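Local coordinates for protein aspartokinase (Synechocystis, PDB 3L76) that probably catalyses the ATP-dependent phosphorylation of the beta-carboxyl group of aspartate and carries ACT domains that bind lysine and threonine, at residues Q24-R28 / S232-D236; L193-C199 / G239-A244. One frame throughout, in Å; residues are numbered along the deposited sequence.

Contact 1: Q24-R28 / S232-D236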
# COMPACT_ATOMS: atom_id res chain seq x y z
N GLN A 24 -19.51 10.48 -10.96
CA GLN A 24 -20.64 10.97 -11.74
C GLN A 24 -20.16 11.95 -12.80
O GLN A 24 -20.47 11.77 -13.98
CB GLN A 24 -21.67 11.63 -10.83
CG GLN A 24 -23.11 11.26 -11.16
CD GLN A 24 -23.36 9.77 -11.11
OE1 GLN A 24 -23.06 9.11 -10.11
NE2 GLN A 24 -23.89 9.22 -12.19
N ARG A 25 -19.40 12.96 -12.38
CA ARG A 25 -18.91 13.98 -13.31
C ARG A 25 -18.04 13.38 -14.41
O ARG A 25 -18.16 13.76 -15.58
CB ARG A 25 -18.13 15.07 -12.59
CG ARG A 25 -17.49 16.07 -13.56
CD ARG A 25 -16.33 16.83 -12.92
NE ARG A 25 -16.74 17.55 -11.72
CZ ARG A 25 -17.24 18.78 -11.72
NH1 ARG A 25 -17.40 19.44 -12.86
NH2 ARG A 25 -17.59 19.35 -10.58
N ILE A 26 -17.15 12.46 -14.04
CA ILE A 26 -16.32 11.78 -15.02
C ILE A 26 -17.21 11.14 -16.08
O ILE A 26 -17.00 11.35 -17.28
CB ILE A 26 -15.41 10.71 -14.38
CG1 ILE A 26 -14.48 11.34 -13.35
CG2 ILE A 26 -14.59 10.01 -15.45
CD1 ILE A 26 -13.50 10.35 -12.75
N LYS A 27 -18.20 10.37 -15.64
CA LYS A 27 -19.15 9.76 -16.57
C LYS A 27 -19.76 10.81 -17.50
O LYS A 27 -19.74 10.63 -18.72
CB LYS A 27 -20.24 9.01 -15.80
N ARG A 28 -20.29 11.89 -16.92
CA ARG A 28 -20.88 12.96 -17.73
C ARG A 28 -19.87 13.50 -18.74
O ARG A 28 -20.22 13.73 -19.91
CB ARG A 28 -21.40 14.11 -16.84
CG ARG A 28 -22.26 13.68 -15.66
CD ARG A 28 -23.09 14.85 -15.12
NE ARG A 28 -22.31 16.08 -15.01
CZ ARG A 28 -21.78 16.54 -13.89
NH1 ARG A 28 -21.95 15.87 -12.75
NH2 ARG A 28 -21.08 17.67 -13.89
N SER A 232 -13.39 23.72 -9.25
CA SER A 232 -13.88 23.13 -8.00
C SER A 232 -14.76 21.94 -8.29
O SER A 232 -15.47 21.92 -9.29
CB SER A 232 -14.68 24.15 -7.20
OG SER A 232 -15.31 23.50 -6.12
N SER A 233 -14.73 20.96 -7.39
CA SER A 233 -15.50 19.73 -7.53
C SER A 233 -16.96 19.90 -7.14
O SER A 233 -17.84 19.25 -7.69
CB SER A 233 -14.88 18.62 -6.68
OG SER A 233 -13.47 18.57 -6.85
N TRP A 234 -17.22 20.79 -6.18
CA TRP A 234 -18.57 21.02 -5.68
C TRP A 234 -19.31 22.05 -6.52
O TRP A 234 -20.24 22.71 -6.05
CB TRP A 234 -18.52 21.47 -4.22
CG TRP A 234 -17.91 20.46 -3.30
CD1 TRP A 234 -18.58 19.64 -2.44
CD2 TRP A 234 -16.52 20.15 -3.16
NE1 TRP A 234 -17.68 18.84 -1.76
CE2 TRP A 234 -16.41 19.14 -2.18
CE3 TRP A 234 -15.35 20.64 -3.75
CZ2 TRP A 234 -15.19 18.60 -1.80
CZ3 TRP A 234 -14.14 20.10 -3.37
CH2 TRP A 234 -14.07 19.09 -2.40
N SER A 235 -18.90 22.18 -7.77
CA SER A 235 -19.40 23.23 -8.65
C SER A 235 -19.25 22.81 -10.10
O SER A 235 -18.52 21.88 -10.42
CB SER A 235 -18.64 24.53 -8.39
OG SER A 235 -18.78 25.46 -9.45
N ASP A 236 -19.96 23.49 -10.99
CA ASP A 236 -19.73 23.31 -12.42
C ASP A 236 -19.28 24.62 -13.07
O ASP A 236 -19.38 24.80 -14.28
CB ASP A 236 -20.96 22.70 -13.10
CG ASP A 236 -21.12 21.21 -12.79
OD1 ASP A 236 -21.92 20.87 -11.90
OD2 ASP A 236 -20.45 20.39 -13.44

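Contact 2: L193-C199 / G239-A244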
# COMPACT_ATOMS: atom_id res chain seq x y z
N LEU A 193 -12.38 36.42 -8.49
CA LEU A 193 -11.92 35.15 -9.06
C LEU A 193 -11.36 35.38 -10.45
O LEU A 193 -12.03 35.94 -11.31
CB LEU A 193 -13.04 34.10 -9.08
CG LEU A 193 -12.72 32.67 -9.52
CD1 LEU A 193 -11.53 32.09 -8.77
CD2 LEU A 193 -13.94 31.79 -9.31
N MET A 194 -10.12 34.96 -10.67
CA MET A 194 -9.48 35.14 -11.96
C MET A 194 -10.09 34.19 -12.97
O MET A 194 -10.29 33.01 -12.69
CB MET A 194 -7.98 34.85 -11.88
CG MET A 194 -7.22 35.73 -10.92
SD MET A 194 -5.45 35.40 -10.99
CE MET A 194 -4.84 36.53 -9.75
N ALA A 195 -10.39 34.71 -14.15
CA ALA A 195 -10.79 33.84 -15.25
C ALA A 195 -9.55 33.20 -15.86
O ALA A 195 -9.49 31.99 -16.07
CB ALA A 195 -11.57 34.62 -16.30
N GLU A 196 -8.55 34.04 -16.13
CA GLU A 196 -7.32 33.63 -16.78
C GLU A 196 -6.12 34.10 -16.00
O GLU A 196 -6.14 35.17 -15.40
CB GLU A 196 -7.22 34.21 -18.19
CG GLU A 196 -7.90 33.38 -19.26
CD GLU A 196 -7.46 33.79 -20.66
OE1 GLU A 196 -6.61 34.70 -20.77
OE2 GLU A 196 -7.97 33.20 -21.64
N ILE A 197 -5.06 33.31 -16.02
CA ILE A 197 -3.77 33.74 -15.49
C ILE A 197 -2.69 33.03 -16.30
O ILE A 197 -2.88 31.89 -16.72
CB ILE A 197 -3.61 33.43 -13.99
CG1 ILE A 197 -2.33 34.09 -13.46
CG2 ILE A 197 -3.59 31.93 -13.74
CD1 ILE A 197 -2.07 33.87 -11.97
N THR A 198 -1.56 33.70 -16.54
CA THR A 198 -0.47 33.05 -17.27
C THR A 198 0.36 32.16 -16.35
O THR A 198 0.42 32.38 -15.15
CB THR A 198 0.47 34.06 -18.00
OG1 THR A 198 1.32 34.72 -17.06
CG2 THR A 198 -0.31 35.08 -18.80
N CYS A 199 0.97 31.13 -16.93
CA CYS A 199 1.87 30.29 -16.19
C CYS A 199 2.87 31.16 -15.43
O CYS A 199 3.04 31.02 -14.22
CB CYS A 199 2.62 29.33 -17.12
SG CYS A 199 1.55 28.06 -17.87
N GLY A 239 -14.01 27.99 -13.52
CA GLY A 239 -12.76 27.93 -12.79
C GLY A 239 -11.74 28.89 -13.38
O GLY A 239 -12.09 29.79 -14.13
N THR A 240 -10.48 28.69 -13.03
CA THR A 240 -9.41 29.56 -13.50
C THR A 240 -8.49 28.86 -14.51
O THR A 240 -7.87 27.84 -14.21
CB THR A 240 -8.57 30.10 -12.33
OG1 THR A 240 -9.41 30.81 -11.41
CG2 THR A 240 -7.48 31.03 -12.85
N LYS A 241 -8.42 29.43 -15.70
CA LYS A 241 -7.61 28.89 -16.78
C LYS A 241 -6.16 29.37 -16.67
O LYS A 241 -5.88 30.56 -16.64
CB LYS A 241 -8.22 29.32 -18.12
CG LYS A 241 -7.55 28.73 -19.34
CD LYS A 241 -8.29 29.16 -20.60
CE LYS A 241 -9.79 29.01 -20.43
NZ LYS A 241 -10.49 28.99 -21.74
N VAL A 242 -5.23 28.42 -16.60
CA VAL A 242 -3.82 28.75 -16.55
C VAL A 242 -3.21 28.61 -17.94
O VAL A 242 -3.04 27.52 -18.47
CB VAL A 242 -3.06 27.91 -15.51
CG1 VAL A 242 -1.58 28.23 -15.55
CG2 VAL A 242 -3.62 28.16 -14.13
N VAL A 243 -2.85 29.75 -18.52
CA VAL A 243 -2.61 29.87 -19.95
C VAL A 243 -1.11 29.84 -20.30
O VAL A 243 -0.29 30.44 -19.61
CB VAL A 243 -3.26 31.17 -20.47
CG1 VAL A 243 -2.90 31.45 -21.91
CG2 VAL A 243 -4.75 31.10 -20.28
N ALA A 244 -0.78 29.16 -21.38
CA ALA A 244 0.62 28.95 -21.75
C ALA A 244 0.89 29.47 -23.17
O ALA A 244 -0.03 29.73 -23.92
CB ALA A 244 0.95 27.45 -21.64

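Contact 1: Q24-R28 / S232-D236
Arg25 reaches from its helix into the loop 232-236 and meets two backbone carbonyls and a carboxylate with one guanidinium. Two hydrogen bonds start from the same nitrogen: NH2 of Arg25 lies 2.7 Å from Ser235 O and 2.9 Å from Ser233 O. The first bond is nearly straight, 173° at the hydrogen; the second is clearly bent, its donor standing above the Ser233 carbonyl plane. Both oxygens lie at the edge of the guanidinium, in its plane, so the two bonds help fix the group's rotation and link it to the loop backbone at Ser233 and Ser235.

The charged contacts gather on one oxygen. Asp236 OD2 forms salt bridges with Arg28 NH2 (2.8 Å) and Arg25 NH1 (3.2 Å), making a three-residue network. Arg28 offers OD2 the edge of its guanidinium, whereas OD2 lies obliquely to that of Arg25, whose plane is turned 41° from the carboxylate. With CG anti to the backbone N (chi1 175°) and a bend at chi3, the Arg25 chain sends its guanidinium out from the helix to the loop. Two arginines about one carboxylate would be expected to favour its ionised form. With an alanine in place of Arg25, the carbonyls of Ser233 and Ser235 would probably lose this donor, and Asp236 would keep the Arg28 salt bridge but not the second one.

The arginines lie one helical turn apart on helix 16-31, whose Ile26 packs on strand 35-40 and helix 63-87. The loop follows strand 228-232; Arg25 and Ser233 both touch Tyr174 of the neighbouring strand 170-175, and Ser233 OG is hydrogen-bonded to Ser12. The contact thus joins the outward side of helix 16-31 to the loop leading toward strand 240-243.

Contact 2: L193-C199 / G239-A244
A parallel strand pair, 196-198 beside 240-243, forms part of the mixed sheet of the amino acid kinase domain. Its axes approach to 4.6 Å with an angle of 27° between their directions. Four backbone hydrogen bonds alternate across it: Lys241 N to Ala195 O, Ile197 N to Lys241 O at 2.9 Å, Val243 N to Ile197 O at 2.8 Å, and Cys199 N to Val243 O. Lys241, Ile197 and Val243 each use both N and O across the pair, the alternate-residue pattern of a parallel ladder. CA-H...O contacts supplement it, among them Val242 CA to Ile197 O.

At the start of the pair, Thr240 uses a side chain instead. Its OG1 donates to Met194 O at 2.7 Å and also pairs with Ile180 N, extending the link into the preceding loop. With OG1 anti to the carbonyl carbon (chi1 -58°), the hydroxyl faces Met194 O while CG2 lies against Met194 CB.

The two faces differ. On the buried one Ile197 and Val242 run side by side in the same direction, their CG2 methyls 3.8 Å apart. Val242 CG1 also meets Cys199 SG at 3.9 Å, and both residues pack on Val218 of helix 215-224. On the other face Glu196 lies across Val243, its carboxylate carbon CD 3.8 Å from CG2. Glu196 also runs alongside Lys241, but OE2 and NZ stay 4.9 Å apart, so their opposite charges probably attract without direct contact.

Thr198 ends its strand as the N-cap of helix 199-204, with OG1 bonded to Glu201 N and also to Ser535 OG, which links the strand end to the C-terminal ACT domain. The parallel pair and helix 215-224 belong to the amino acid kinase fold, a mixed sheet packed between helices.

How the contacts relate
Contact 1 and contact 2 lie on the same side of the chain's centre, their own centres about 19 Å apart. Along the chain their segments alternate, in the order 24-28, 193-199, 232-236, 239-244, and the second segments of the two are separated by two residues. Strand 228-232 leads into the loop of contact 1, which turns the chain back into strand 240-243 of contact 2, antiparallel to it. Strand 240-243 therefore stands between 228-232 and 196-198. One connection is thus tied to helix 16-31 at the surface and then continues as a sheet strand, joining the beginning of the kinase domain to its later part.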